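Long-range contact in nicotinate-nucleotide pyrophosphorylase (Pyrococcus furiosus, PDB 2I14), which probably catalyses the ATP-dependent joining of nicotinate to phosphoribosyl pyrophosphate, giving nicotinate mononucleotide on the pathway to NAD: residues A[182-187]-A[211-216]. Residues are numbered along the deposited sequence; the frame is centred on the assembly and turned at random.
Sequences MPHALI and IALVDT. With ZN (zinc ion), chain H; PCP (1-alpha-pyrophosphoryl-2-alpha,3-alpha-dihydroxy-4-beta-cyclopentane-methanol-5-phosphate), chain I.
Leu213 lies against three side chains of residues 182-187. Its CD1 methyl sits over one face of the His184 imidazole, a CH-pi contact 3.4 Å from the ring centroid, while Leu213 CB meets Met182 CB at 3.8 Å and Ile187 CD1 at 3.6 Å. The imidazole NE2 binds zinc at 2.5 Å, and Asp241 OD2 is the other ligand of the metal. At the edge of the same ring comes the pyrophosphate end of PCP, whose O1B also takes a weak hydrogen bond from His184 N at 2.8 Å. Asp215 OD1 stays 3.1 Å from the zinc; its OD2 instead forms a salt bridge with Arg321 of the second subunit. With Met182 CG beside the backbone N (chi1 -65°) and the chain extended at chi2, SD reaches Leu213 N, which gives it a weak hydrogen bond at 3.6 Å; the bend at chi3 turns CE toward Leu213 CB. An alanine here keeps the CB contact but would probably leave Leu213 N without this weak acceptor and open a gap beside Leu213 and Trp197. Pro183 is the N-cap of helix 184-190. Strand 211-213 borders the parallel sheet of the family's barrel-like C-terminal domain, where Ala212 bonds to strand 237-240; Trp197 of helix 193-203 packs on both Met182 and Ala212.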
loop_
_atom_site.group_PDB
_atom_site.type_symbol
_atom_site.label_atom_id
_atom_site.label_comp_id
_atom_site.label_asym_id
_atom_site.label_seq_id
_atom_site.Cartn_x
_atom_site.Cartn_y
_atom_site.Cartn_z
ATOM N N MET A 182 -32.077 -24.702 -12.968
ATOM C CA MET A 182 -33.042 -24.904 -11.894
ATOM C C MET A 182 -32.947 -23.861 -10.806
ATOM O O MET A 182 -31.852 -23.470 -10.411
ATOM C CB MET A 182 -32.813 -26.241 -11.198
ATOM C CG MET A 182 -33.040 -27.481 -12.012
ATOM S SD MET A 182 -32.564 -28.867 -10.957
ATOM C CE MET A 182 -33.565 -28.518 -9.482
ATOM N N PRO A 183 -34.101 -23.412 -10.295
ATOM C CA PRO A 183 -34.153 -22.415 -9.229
ATOM C C PRO A 183 -34.072 -23.133 -7.884
ATOM O O PRO A 183 -34.231 -24.350 -7.812
ATOM C CB PRO A 183 -35.519 -21.761 -9.427
ATOM C CG PRO A 183 -35.838 -22.024 -10.840
ATOM C CD PRO A 183 -35.383 -23.440 -11.011
ATOM N N HIS A 184 -33.818 -22.372 -6.829
ATOM C CA HIS A 184 -33.754 -22.917 -5.486
ATOM C C HIS A 184 -35.173 -23.106 -5.010
ATOM O O HIS A 184 -35.456 -23.961 -4.173
ATOM C CB HIS A 184 -33.046 -21.940 -4.555
ATOM C CG HIS A 184 -31.584 -22.202 -4.418
ATOM N ND1 HIS A 184 -31.085 -23.192 -3.600
ATOM C CD2 HIS A 184 -30.515 -21.641 -5.028
ATOM C CE1 HIS A 184 -29.771 -23.229 -3.715
ATOM N NE2 HIS A 184 -29.401 -22.299 -4.576
ATOM N N ALA A 185 -36.062 -22.280 -5.547
ATOM C CA ALA A 185 -37.468 -22.326 -5.184
ATOM C C ALA A 185 -38.045 -23.691 -5.538
ATOM O O ALA A 185 -38.751 -24.302 -4.730
ATOM C CB ALA A 185 -38.232 -21.220 -5.907
ATOM N N LEU A 186 -37.735 -24.170 -6.741
ATOM C CA LEU A 186 -38.237 -25.461 -7.183
ATOM C C LEU A 186 -37.912 -26.538 -6.168
ATOM O O LEU A 186 -38.792 -27.185 -5.630
ATOM C CB LEU A 186 -37.645 -25.836 -8.538
ATOM C CG LEU A 186 -38.073 -27.211 -9.043
ATOM C CD1 LEU A 186 -38.053 -27.232 -10.557
ATOM C CD2 LEU A 186 -37.159 -28.267 -8.469
ATOM N N ILE A 187 -36.638 -26.725 -5.892
ATOM C CA ILE A 187 -36.236 -27.739 -4.944
ATOM C C ILE A 187 -36.836 -27.553 -3.553
ATOM O O ILE A 187 -37.194 -28.527 -2.903
ATOM C CB ILE A 187 -34.707 -27.785 -4.847
ATOM C CG1 ILE A 187 -34.143 -28.125 -6.231
ATOM C CG2 ILE A 187 -34.263 -28.798 -3.786
ATOM C CD1 ILE A 187 -32.654 -27.967 -6.350
ATOM N N ILE A 211 -29.166 -29.731 -15.789
ATOM C CA ILE A 211 -28.150 -29.378 -14.821
ATOM C C ILE A 211 -28.830 -29.336 -13.465
ATOM O O ILE A 211 -29.819 -28.637 -13.287
ATOM C CB ILE A 211 -27.538 -27.993 -15.125
ATOM C CG1 ILE A 211 -26.985 -27.958 -16.557
ATOM C CG2 ILE A 211 -26.425 -27.689 -14.120
ATOM C CD1 ILE A 211 -28.014 -27.668 -17.626
ATOM N N ALA A 212 -28.300 -30.097 -12.516
ATOM C CA ALA A 212 -28.875 -30.161 -11.182
ATOM C C ALA A 212 -28.380 -29.056 -10.245
ATOM O O ALA A 212 -27.179 -28.799 -10.129
ATOM C CB ALA A 212 -28.591 -31.525 -10.572
ATOM N N LEU A 213 -29.319 -28.405 -9.572
ATOM C CA LEU A 213 -28.981 -27.352 -8.642
ATOM C C LEU A 213 -28.640 -28.049 -7.324
ATOM O O LEU A 213 -29.518 -28.353 -6.511
ATOM C CB LEU A 213 -30.170 -26.400 -8.490
ATOM C CG LEU A 213 -29.863 -24.953 -8.091
ATOM C CD1 LEU A 213 -29.660 -24.838 -6.593
ATOM C CD2 LEU A 213 -28.631 -24.486 -8.843
ATOM N N VAL A 214 -27.349 -28.309 -7.141
ATOM C CA VAL A 214 -26.820 -28.990 -5.965
ATOM C C VAL A 214 -27.012 -28.302 -4.616
ATOM O O VAL A 214 -27.990 -28.561 -3.920
ATOM C CB VAL A 214 -25.341 -29.260 -6.152
ATOM C CG1 VAL A 214 -24.776 -29.926 -4.912
ATOM C CG2 VAL A 214 -25.147 -30.127 -7.382
ATOM N N ASP A 215 -26.064 -27.448 -4.245
ATOM C CA ASP A 215 -26.104 -26.712 -2.979
ATOM C C ASP A 215 -27.478 -26.145 -2.608
ATOM O O ASP A 215 -27.937 -25.202 -3.239
ATOM C CB ASP A 215 -25.103 -25.550 -3.037
ATOM C CG ASP A 215 -25.201 -24.624 -1.830
ATOM O OD1 ASP A 215 -26.310 -24.106 -1.555
ATOM O OD2 ASP A 215 -24.165 -24.408 -1.157
ATOM N N THR A 216 -28.118 -26.700 -1.582
ATOM C CA THR A 216 -29.423 -26.199 -1.139
ATOM C C THR A 216 -29.560 -26.344 0.380
ATOM O O THR A 216 -29.804 -25.363 1.093
ATOM C CB THR A 216 -30.614 -26.947 -1.808
ATOM O OG1 THR A 216 -30.490 -26.891 -3.236
ATOM C CG2 THR A 216 -31.940 -26.300 -1.399
HETATM ZN ZN ZN H . -27.021 -22.403 -3.985
HETATM C C1 PCP I . -28.155 -15.946 -9.165
HETATM C C2 PCP I . -28.853 -15.223 -10.338
HETATM C C3 PCP I . -28.194 -15.820 -11.606
HETATM C C4 PCP I . -26.727 -16.085 -11.200
HETATM C C5 PCP I . -26.872 -16.435 -9.759
HETATM C CP PCP I . -25.741 -14.900 -11.452
HETATM O O1 PCP I . -28.912 -17.204 -8.754
HETATM O O2 PCP I . -30.262 -15.472 -10.335
HETATM O O3 PCP I . -28.784 -17.066 -12.019
HETATM O OP PCP I . -26.055 -13.651 -10.741
HETATM P P PCP I . -24.915 -12.665 -10.109
HETATM O O1P PCP I . -25.295 -11.283 -10.475
HETATM O O2P PCP I . -23.610 -13.078 -10.715
HETATM O O3P PCP I . -24.972 -12.875 -8.633
HETATM P PA PCP I . -28.495 -18.174 -7.563
HETATM O O1A PCP I . -28.355 -17.309 -6.322
HETATM O O2A PCP I . -27.176 -18.797 -7.971
HETATM O O3A PCP I . -29.685 -19.186 -7.504
HETATM P PB PCP I . -31.220 -19.141 -7.709
HETATM O O1B PCP I . -31.875 -20.422 -7.314
HETATM O O2B PCP I . -31.576 -18.926 -9.097
HETATM O O3B PCP I . -31.838 -18.042 -6.911
#